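Local structure of KLLA0B12012p (Kluyveromyces lactis, 6Y3P) at residues Y74-A79 / N318-K323; A105-F110 / V197-H202; S325-G330 / V346-D351. The protein probably binds ATP through this C-terminal ATP-grasp domain of the tubulin-tyrosine ligase family, and as Pby1 is a direct partner of the mRNA decapping enzyme Dcp2. One frame throughout, in Å; residues are numbered along the deposited sequence.

Contact 1 (Y74-A79 / N318-K323); sequences YIYRKA and NFRPLK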
loop_
_atom_site.group_PDB
_atom_site.type_symbol
_atom_site.label_atom_id
_atom_site.label_comp_id
_atom_site.label_asym_id
_atom_site.label_seq_id
_atom_site.Cartn_x
_atom_site.Cartn_y
_atom_site.Cartn_z
ATOM N N TYR A 74 6.181 0.942 -13.099
ATOM C CA TYR A 74 5.185 0.691 -14.134
ATOM C C TYR A 74 4.643 2.045 -14.565
ATOM O O TYR A 74 4.901 3.049 -13.894
ATOM C CB TYR A 74 4.065 -0.244 -13.652
ATOM C CG TYR A 74 4.491 -1.688 -13.545
ATOM C CD1 TYR A 74 5.079 -2.175 -12.385
ATOM C CD2 TYR A 74 4.251 -2.585 -14.582
ATOM C CE1 TYR A 74 5.476 -3.504 -12.278
ATOM C CE2 TYR A 74 4.628 -3.923 -14.483
ATOM C CZ TYR A 74 5.229 -4.381 -13.321
ATOM O OH TYR A 74 5.596 -5.698 -13.206
ATOM N N ILE A 75 3.941 2.089 -15.709
ATOM C CA ILE A 75 3.405 3.327 -16.260
ATOM C C ILE A 75 1.995 3.618 -15.730
ATOM O O ILE A 75 1.757 4.713 -15.220
ATOM C CB ILE A 75 3.503 3.314 -17.802
ATOM C CG1 ILE A 75 4.980 3.457 -18.232
ATOM C CG2 ILE A 75 2.661 4.436 -18.429
ATOM C CD1 ILE A 75 5.264 3.284 -19.710
ATOM N N TYR A 76 1.073 2.641 -15.851
ATOM C CA TYR A 76 -0.325 2.779 -15.443
ATOM C C TYR A 76 -0.569 2.069 -14.128
ATOM O O TYR A 76 -0.791 0.862 -14.109
ATOM C CB TYR A 76 -1.281 2.251 -16.542
ATOM C CG TYR A 76 -1.189 2.989 -17.859
ATOM C CD1 TYR A 76 -1.724 4.267 -18.005
ATOM C CD2 TYR A 76 -0.534 2.431 -18.949
ATOM C CE1 TYR A 76 -1.608 4.969 -19.198
ATOM C CE2 TYR A 76 -0.436 3.110 -20.157
ATOM C CZ TYR A 76 -0.983 4.379 -20.281
ATOM O OH TYR A 76 -0.902 5.056 -21.474
ATOM N N ARG A 77 -0.515 2.799 -13.024
ATOM C CA ARG A 77 -0.727 2.164 -11.744
ATOM C C ARG A 77 -1.661 2.974 -10.810
ATOM O O ARG A 77 -1.817 2.615 -9.648
ATOM C CB ARG A 77 0.631 1.807 -11.104
ATOM C CG ARG A 77 1.434 2.952 -10.548
ATOM C CD ARG A 77 2.609 3.365 -11.412
ATOM N NE ARG A 77 2.955 4.747 -11.065
ATOM C CZ ARG A 77 3.923 5.098 -10.227
ATOM N NH1 ARG A 77 4.118 6.377 -9.927
ATOM N NH2 ARG A 77 4.716 4.178 -9.695
ATOM N N LYS A 78 -2.317 4.016 -11.344
ATOM C CA LYS A 78 -3.259 4.916 -10.652
ATOM C C LYS A 78 -4.425 4.163 -10.005
ATOM O O LYS A 78 -4.872 4.538 -8.921
ATOM C CB LYS A 78 -3.763 5.992 -11.638
ATOM C CG LYS A 78 -5.113 6.624 -11.332
ATOM C CD LYS A 78 -5.258 7.948 -12.035
ATOM C CE LYS A 78 -6.592 8.562 -11.738
ATOM N NZ LYS A 78 -6.681 9.965 -12.220
ATOM N N ALA A 79 -4.884 3.078 -10.666
ATOM C CA ALA A 79 -5.960 2.185 -10.224
ATOM C C ALA A 79 -5.643 1.486 -8.883
ATOM O O ALA A 79 -6.564 0.970 -8.257
ATOM C CB ALA A 79 -6.256 1.151 -11.311
ATOM N N ASN A 318 -7.534 0.536 -15.476
ATOM C CA ASN A 318 -6.813 -0.651 -15.028
ATOM C C ASN A 318 -5.291 -0.496 -14.971
ATOM O O ASN A 318 -4.719 0.442 -15.528
ATOM C CB ASN A 318 -7.202 -1.903 -15.843
ATOM C CG ASN A 318 -7.181 -1.820 -17.344
ATOM O OD1 ASN A 318 -6.584 -0.923 -17.957
ATOM N ND2 ASN A 318 -7.825 -2.801 -17.969
ATOM N N PHE A 319 -4.653 -1.426 -14.236
ATOM C CA PHE A 319 -3.214 -1.549 -14.078
ATOM C C PHE A 319 -2.734 -2.255 -15.329
ATOM O O PHE A 319 -3.262 -3.317 -15.658
ATOM C CB PHE A 319 -2.898 -2.374 -12.822
ATOM C CG PHE A 319 -1.445 -2.713 -12.612
ATOM C CD1 PHE A 319 -0.544 -1.748 -12.176
ATOM C CD2 PHE A 319 -0.979 -4.003 -12.821
ATOM C CE1 PHE A 319 0.803 -2.061 -11.989
ATOM C CE2 PHE A 319 0.363 -4.321 -12.608
ATOM C CZ PHE A 319 1.246 -3.348 -12.202
ATOM N N ARG A 320 -1.800 -1.629 -16.077
ATOM C CA ARG A 320 -1.275 -2.196 -17.321
ATOM C C ARG A 320 0.148 -2.660 -17.098
ATOM O O ARG A 320 1.079 -1.843 -17.116
ATOM C CB ARG A 320 -1.377 -1.219 -18.509
ATOM C CG ARG A 320 -2.809 -0.792 -18.818
ATOM C CD ARG A 320 -2.953 -0.084 -20.150
ATOM N NE ARG A 320 -4.293 0.485 -20.298
ATOM C CZ ARG A 320 -5.340 -0.164 -20.802
ATOM N NH1 ARG A 320 -5.210 -1.417 -21.229
ATOM N NH2 ARG A 320 -6.521 0.430 -20.884
ATOM N N PRO A 321 0.333 -3.972 -16.828
ATOM C CA PRO A 321 1.691 -4.483 -16.630
ATOM C C PRO A 321 2.519 -4.468 -17.918
ATOM O O PRO A 321 2.031 -4.796 -18.995
ATOM C CB PRO A 321 1.472 -5.901 -16.082
ATOM C CG PRO A 321 -0.011 -6.013 -15.816
ATOM C CD PRO A 321 -0.653 -5.068 -16.758
ATOM N N LEU A 322 3.764 -4.014 -17.786
ATOM C CA LEU A 322 4.769 -3.952 -18.828
ATOM C C LEU A 322 5.789 -5.036 -18.550
ATOM O O LEU A 322 6.230 -5.195 -17.408
ATOM C CB LEU A 322 5.481 -2.578 -18.799
ATOM C CG LEU A 322 4.879 -1.413 -19.586
ATOM C CD1 LEU A 322 4.411 -1.845 -20.963
ATOM C CD2 LEU A 322 3.775 -0.716 -18.798
ATOM N N LYS A 323 6.215 -5.720 -19.604
ATOM C CA LYS A 323 7.213 -6.791 -19.597
ATOM C C LYS A 323 8.593 -6.301 -19.080
ATOM O O LYS A 323 9.324 -7.044 -18.430
ATOM C CB LYS A 323 7.334 -7.354 -21.037
ATOM C CG LYS A 323 8.196 -8.604 -21.185
ATOM C CD LYS A 323 7.402 -9.896 -21.112
ATOM C CE LYS A 323 8.230 -11.012 -20.524
ATOM N NZ LYS A 323 7.381 -11.989 -19.793
#

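Contact 2 (A105-F110 / V197-H202); sequences AFLESF and VQEYLH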
loop_
_atom_site.group_PDB
_atom_site.type_symbol
_atom_site.label_atom_id
_atom_site.label_comp_id
_atom_site.label_asym_id
_atom_site.label_seq_id
_atom_site.Cartn_x
_atom_site.Cartn_y
_atom_site.Cartn_z
ATOM N N ALA A 105 -11.336 -7.928 3.579
ATOM C CA ALA A 105 -9.979 -7.409 3.757
ATOM C C ALA A 105 -9.688 -6.023 3.125
ATOM O O ALA A 105 -8.560 -5.762 2.726
ATOM C CB ALA A 105 -8.983 -8.445 3.236
ATOM N N PHE A 106 -10.668 -5.116 3.105
ATOM C CA PHE A 106 -10.475 -3.773 2.548
ATOM C C PHE A 106 -11.322 -2.717 3.261
ATOM O O PHE A 106 -12.515 -2.930 3.494
ATOM C CB PHE A 106 -10.771 -3.764 1.032
ATOM C CG PHE A 106 -10.687 -2.414 0.370
ATOM C CD1 PHE A 106 -9.498 -1.688 0.377
ATOM C CD2 PHE A 106 -11.782 -1.880 -0.299
ATOM C CE1 PHE A 106 -9.411 -0.455 -0.276
ATOM C CE2 PHE A 106 -11.691 -0.644 -0.940
ATOM C CZ PHE A 106 -10.506 0.056 -0.928
ATOM N N LEU A 107 -10.703 -1.572 3.573
ATOM C CA LEU A 107 -11.374 -0.462 4.226
ATOM C C LEU A 107 -11.790 0.471 3.149
ATOM O O LEU A 107 -10.945 1.112 2.537
ATOM C CB LEU A 107 -10.456 0.255 5.246
ATOM C CG LEU A 107 -10.051 -0.562 6.447
ATOM C CD1 LEU A 107 -8.997 0.142 7.232
ATOM C CD2 LEU A 107 -11.244 -0.933 7.318
ATOM N N GLU A 108 -13.087 0.456 2.830
ATOM C CA GLU A 108 -13.664 1.294 1.794
ATOM C C GLU A 108 -13.552 2.755 2.194
ATOM O O GLU A 108 -13.545 3.073 3.384
ATOM C CB GLU A 108 -15.149 0.979 1.618
ATOM C CG GLU A 108 -15.450 -0.422 1.145
ATOM C CD GLU A 108 -16.932 -0.708 1.195
ATOM O OE1 GLU A 108 -17.479 -0.794 2.318
ATOM O OE2 GLU A 108 -17.556 -0.800 0.113
ATOM N N SER A 109 -13.465 3.631 1.201
ATOM C CA SER A 109 -13.464 5.078 1.370
ATOM C C SER A 109 -14.335 5.660 0.271
ATOM O O SER A 109 -14.513 5.043 -0.790
ATOM C CB SER A 109 -12.054 5.653 1.310
ATOM O OG SER A 109 -11.428 5.317 0.084
ATOM N N PHE A 110 -14.946 6.804 0.559
ATOM C CA PHE A 110 -15.819 7.503 -0.370
ATOM C C PHE A 110 -15.551 8.972 -0.237
ATOM O O PHE A 110 -15.038 9.409 0.784
ATOM C CB PHE A 110 -17.297 7.222 -0.067
ATOM C CG PHE A 110 -17.669 5.762 -0.022
ATOM C CD1 PHE A 110 -17.630 5.055 1.174
ATOM C CD2 PHE A 110 -18.070 5.094 -1.174
ATOM C CE1 PHE A 110 -17.973 3.698 1.215
ATOM C CE2 PHE A 110 -18.421 3.739 -1.128
ATOM C CZ PHE A 110 -18.373 3.052 0.066
ATOM N N VAL A 197 -15.273 9.741 3.716
ATOM C CA VAL A 197 -15.947 8.847 4.636
ATOM C C VAL A 197 -15.169 7.544 4.490
ATOM O O VAL A 197 -15.180 6.902 3.434
ATOM C CB VAL A 197 -17.454 8.712 4.354
ATOM C CG1 VAL A 197 -18.073 7.603 5.204
ATOM C CG2 VAL A 197 -18.172 10.047 4.589
ATOM N N GLN A 198 -14.409 7.221 5.522
ATOM C CA GLN A 198 -13.533 6.059 5.510
ATOM C C GLN A 198 -13.991 5.038 6.550
ATOM O O GLN A 198 -14.246 5.404 7.694
ATOM C CB GLN A 198 -12.086 6.549 5.785
ATOM C CG GLN A 198 -10.998 5.475 5.946
ATOM C CD GLN A 198 -10.181 5.217 4.706
ATOM O OE1 GLN A 198 -9.962 4.065 4.320
ATOM N NE2 GLN A 198 -9.655 6.273 4.085
ATOM N N GLU A 199 -14.053 3.753 6.163
ATOM C CA GLU A 199 -14.369 2.673 7.088
ATOM C C GLU A 199 -13.364 2.731 8.228
ATOM O O GLU A 199 -12.163 2.925 8.008
ATOM C CB GLU A 199 -14.310 1.320 6.401
ATOM C CG GLU A 199 -14.788 0.207 7.306
ATOM C CD GLU A 199 -14.786 -1.177 6.701
ATOM O OE1 GLU A 199 -14.940 -2.148 7.478
ATOM O OE2 GLU A 199 -14.670 -1.291 5.457
ATOM N N TYR A 200 -13.870 2.656 9.446
ATOM C CA TYR A 200 -13.038 2.766 10.631
ATOM C C TYR A 200 -12.954 1.451 11.394
ATOM O O TYR A 200 -13.970 0.805 11.647
ATOM C CB TYR A 200 -13.536 3.943 11.501
ATOM C CG TYR A 200 -12.933 4.028 12.885
ATOM C CD1 TYR A 200 -11.659 4.558 13.082
ATOM C CD2 TYR A 200 -13.654 3.629 14.003
ATOM C CE1 TYR A 200 -11.105 4.654 14.363
ATOM C CE2 TYR A 200 -13.105 3.698 15.279
ATOM C CZ TYR A 200 -11.826 4.201 15.457
ATOM O OH TYR A 200 -11.319 4.289 16.732
ATOM N N LEU A 201 -11.739 1.074 11.770
ATOM C CA LEU A 201 -11.445 -0.118 12.560
ATOM C C LEU A 201 -11.459 0.253 14.082
ATOM O O LEU A 201 -10.472 0.759 14.633
ATOM C CB LEU A 201 -10.095 -0.687 12.102
ATOM C CG LEU A 201 -9.747 -2.067 12.638
ATOM C CD1 LEU A 201 -9.956 -3.090 11.589
ATOM C CD2 LEU A 201 -8.316 -2.104 13.103
ATOM N N HIS A 202 -12.617 0.036 14.730
ATOM C CA HIS A 202 -12.868 0.366 16.148
ATOM C C HIS A 202 -12.161 -0.608 17.084
ATOM O O HIS A 202 -11.881 -0.301 18.241
ATOM C CB HIS A 202 -14.392 0.364 16.421
ATOM C CG HIS A 202 -14.991 -1.007 16.591
ATOM N ND1 HIS A 202 -15.206 -1.846 15.504
ATOM C CD2 HIS A 202 -15.357 -1.660 17.723
ATOM C CE1 HIS A 202 -15.706 -2.972 16.007
ATOM N NE2 HIS A 202 -15.804 -2.910 17.338
#

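Contact 3 (S325-G330 / V346-D351); sequences SLETFG and VNAFPD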
loop_
_atom_site.group_PDB
_atom_site.type_symbol
_atom_site.label_atom_id
_atom_site.label_comp_id
_atom_site.label_asym_id
_atom_site.label_seq_id
_atom_site.Cartn_x
_atom_site.Cartn_y
_atom_site.Cartn_z
ATOM N N SER A 325 9.153 -3.780 -16.954
ATOM C CA SER A 325 9.042 -3.058 -15.690
ATOM C C SER A 325 9.051 -4.020 -14.531
ATOM O O SER A 325 8.700 -5.182 -14.692
ATOM C CB SER A 325 7.740 -2.268 -15.632
ATOM O OG SER A 325 7.673 -1.290 -16.647
ATOM N N LEU A 326 9.459 -3.521 -13.375
ATOM C CA LEU A 326 9.320 -4.146 -12.069
ATOM C C LEU A 326 9.014 -3.013 -11.111
ATOM O O LEU A 326 9.333 -1.871 -11.420
ATOM C CB LEU A 326 10.493 -5.044 -11.576
ATOM C CG LEU A 326 11.871 -4.431 -11.277
ATOM C CD1 LEU A 326 11.877 -3.625 -9.960
ATOM C CD2 LEU A 326 12.868 -5.529 -11.145
ATOM N N GLU A 327 8.371 -3.293 -9.999
ATOM C CA GLU A 327 8.095 -2.241 -9.040
ATOM C C GLU A 327 7.846 -2.823 -7.676
ATOM O O GLU A 327 7.098 -3.786 -7.565
ATOM C CB GLU A 327 6.922 -1.326 -9.474
ATOM C CG GLU A 327 6.842 -0.063 -8.621
ATOM C CD GLU A 327 5.932 1.065 -9.060
ATOM O OE1 GLU A 327 5.465 1.034 -10.220
ATOM O OE2 GLU A 327 5.686 1.983 -8.242
ATOM N N THR A 328 8.427 -2.211 -6.629
ATOM C CA THR A 328 8.106 -2.667 -5.290
ATOM C C THR A 328 7.250 -1.570 -4.649
ATOM O O THR A 328 7.592 -0.386 -4.669
ATOM C CB THR A 328 9.275 -3.237 -4.473
ATOM O OG1 THR A 328 9.345 -2.625 -3.190
ATOM C CG2 THR A 328 10.589 -3.210 -5.182
ATOM N N PHE A 329 6.086 -1.980 -4.172
ATOM C CA PHE A 329 5.107 -1.106 -3.558
ATOM C C PHE A 329 5.057 -1.402 -2.060
ATOM O O PHE A 329 5.375 -2.516 -1.634
ATOM C CB PHE A 329 3.706 -1.381 -4.140
ATOM C CG PHE A 329 3.564 -1.280 -5.639
ATOM C CD1 PHE A 329 3.766 -2.392 -6.450
ATOM C CD2 PHE A 329 3.143 -0.093 -6.234
ATOM C CE1 PHE A 329 3.584 -2.310 -7.840
ATOM C CE2 PHE A 329 2.955 -0.011 -7.624
ATOM C CZ PHE A 329 3.186 -1.118 -8.415
ATOM N N GLY A 330 4.606 -0.400 -1.301
ATOM C CA GLY A 330 4.370 -0.484 0.129
ATOM C C GLY A 330 2.892 -0.666 0.417
ATOM O O GLY A 330 2.111 0.276 0.262
ATOM N N VAL A 346 -2.047 1.425 -0.947
ATOM C CA VAL A 346 -0.885 0.956 -1.678
ATOM C C VAL A 346 -0.090 2.227 -1.978
ATOM O O VAL A 346 -0.629 3.179 -2.523
ATOM C CB VAL A 346 -1.314 0.171 -2.958
ATOM C CG1 VAL A 346 -0.115 -0.230 -3.815
ATOM C CG2 VAL A 346 -2.175 -1.047 -2.611
ATOM N N ASN A 347 1.159 2.264 -1.541
ATOM C CA ASN A 347 2.054 3.399 -1.742
ATOM C C ASN A 347 3.177 3.034 -2.700
ATOM O O ASN A 347 3.893 2.051 -2.500
ATOM C CB ASN A 347 2.636 3.913 -0.413
ATOM C CG ASN A 347 1.595 4.396 0.558
ATOM O OD1 ASN A 347 0.927 5.413 0.347
ATOM N ND2 ASN A 347 1.420 3.657 1.633
ATOM N N ALA A 348 3.291 3.832 -3.749
ATOM C CA ALA A 348 4.328 3.782 -4.770
ATOM C C ALA A 348 5.515 4.504 -4.163
ATOM O O ALA A 348 5.329 5.436 -3.365
ATOM C CB ALA A 348 3.872 4.545 -6.018
ATOM N N PHE A 349 6.725 4.080 -4.554
ATOM C CA PHE A 349 8.010 4.645 -4.135
ATOM C C PHE A 349 8.050 4.911 -2.601
ATOM O O PHE A 349 8.256 6.046 -2.152
ATOM C CB PHE A 349 8.347 5.873 -5.012
ATOM C CG PHE A 349 8.790 5.421 -6.391
ATOM C CD1 PHE A 349 7.857 5.014 -7.344
ATOM C CD2 PHE A 349 10.143 5.335 -6.711
ATOM C CE1 PHE A 349 8.267 4.546 -8.592
ATOM C CE2 PHE A 349 10.552 4.852 -7.954
ATOM C CZ PHE A 349 9.612 4.474 -8.894
ATOM N N PRO A 350 7.789 3.849 -1.793
ATOM C CA PRO A 350 7.777 4.027 -0.332
ATOM C C PRO A 350 9.148 4.367 0.246
ATOM O O PRO A 350 10.173 4.045 -0.360
ATOM C CB PRO A 350 7.314 2.653 0.175
ATOM C CG PRO A 350 7.772 1.692 -0.890
ATOM C CD PRO A 350 7.545 2.432 -2.162
ATOM N N ASP A 351 9.166 5.030 1.420
ATOM C CA ASP A 351 10.432 5.337 2.076
ATOM C C ASP A 351 10.862 4.046 2.756
ATOM O O ASP A 351 10.130 3.501 3.579
ATOM C CB ASP A 351 10.317 6.517 3.085
ATOM C CG ASP A 351 11.636 7.208 3.472
ATOM O OD1 ASP A 351 12.661 7.008 2.756
ATOM O OD2 ASP A 351 11.634 7.985 4.451
#

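Contact 1 (Y74-A79 / N318-K323)
Phe319 drives the edge of its ring into the face of Tyr74, an edge-to-face pair with centroids 5.1 Å apart and planes at 54°. The leading atom is Phe319 CZ, which sits over the centre of the tyrosine ring, 3.9 Å from Tyr74 CG. With CG swung opposite the backbone N (chi1 174°), the phenylalanine ring reaches toward 74-79, where its edge also meets Arg77 CB. The rim of the Tyr74 ring has a different neighbour: Leu322 N lies near the ring plane, 3.4 Å from Tyr74 CE2, and Pro321 packs obliquely beside it. Farther out, Tyr76 and Arg320 lie across each other. It is the aliphatic part of the arginine that touches, Arg320 CD approaching Tyr76 CD2 to 3.7 Å, while the guanidinium stands nearly perpendicular to the ring and too far for more than a weak cation-pi attraction. Asn318 OD1 sits over the guanidinium face. Between the two side-chain pairs the backbones barely join: Arg320 N gives Tyr76 O a weak hydrogen bond of 3.3 Å, and Phe319 CA brings a C-H to the same oxygen. The Tyr74 hydroxyl reaches past the contact to the carbonyl of Gly225. Ile75 packs on helix 60-65, Phe319 and Pro321 on helix 290-313, and Arg77 is the N-cap of helix 78-81, so the contact joins the turn before that helix to the loop ahead of strand 326-335.

Contact 2 (A105-F110 / V197-H202)
Glu199 N donates to Glu108 O in an almost perfectly straight hydrogen bond of 2.9 Å. Two more backbone bonds continue the ladder, Phe110 N to Val197 O at 2.9 Å and Val197 N to Phe110 O at 3.0 Å. Beside them the side chain of Leu107 crosses that of Glu199 at about a right angle, laying Leu107 CD2 3.6 Å from Glu199 CD. Gln198, bent at chi2 (98°), folds its amide back so that NE2 comes 3.7 Å from Ser109 CB. These are edge strand 109-113 and its neighbour 194-200 in an antiparallel sheet of the ATP-grasp fold; Gln198 to Leu201 probably line the adenine pocket, as in tubulin-tyrosine ligases. Glu108 OE1 lies 4.2 Å from Glu199 OE2, which also faces Phe106 O, and Glu133 brings a third acid close to Glu108; the crowding is probably eased by lysines, Lys139 in a salt bridge with Glu108 and Lys342 with Glu199 OE1. Lys83 hydrogen-bonds both Gln198 OE1 and Leu107 O, thereby holding the folded amide beside the 105-108 loop. On the other face, Phe110 and Val197 pack against Leu130 of helix 128-136 and Trp141 of strand 140-145.

Contact 3 (S325-G330 / V346-D351)
Gly330 N and Asn347 O make one of two equally short backbone bonds here, 2.8 Å and nearly straight at 174°. The return bond, Asn347 N to Gly330 O, is also 2.8 Å. Together they make Gly330 and Asn347 an antiparallel hydrogen-bonded pair at the open end of a beta hairpin. The Val346-Asn347 end is consistent with the metal-binding Glu-x-Asn strand of ATP-grasp enzymes, and Asn347 ND2 has a weak hydrogen bond to Asp332. Past Asn347 the chain turns back over the partner strand: Pro350 CG lies 3.8 Å from Gly330 N, and Pro350 CD is the same distance from Thr328 O. Gly330, with no side chain, lets the proline ring lie close. A serine in place of Pro350 would probably leave a gap over Gly330 and Thr328 and let the turn flex. Phe329 sets its CB 4.0 Å from Val346 CG1, and the two side chains pass obliquely. With CG opposite the backbone N (chi1 -168°) and the rest of the chain straight, Glu327 brings OE2 3.7 Å from Phe349 CE1; the charge is paired with Arg77. Strand 215-224 flanks 326-335 on its other edge, Phe329 touching Cys223 and Pro350 touching Arg218, while Phe329, Val346 and Ala348 pack against Ile81 of helix 78-81.

Contacts 1 and 3 adjoin, their centres 12 Å apart, and Glu327 ties them together: its OE2 makes a 2.8 Å salt bridge with Arg77 NH2, and its OE1 lies 3.0 Å from Tyr74 N, a probable hydrogen bond. The Arg77 guanidinium also packs on Phe349. Contact 2 stands apart in a different sheet, its centre 25 Å from contact 1 and 22 Å from contact 3, with nearest atoms about 8 Å away in both cases. Along the chain it is nested within the loop that contact 1 closes. Contact 3 includes the end of the probable metal-binding strand and contact 2 the probable adenine-pocket strand, so both are likely to border the ATP-grasp site.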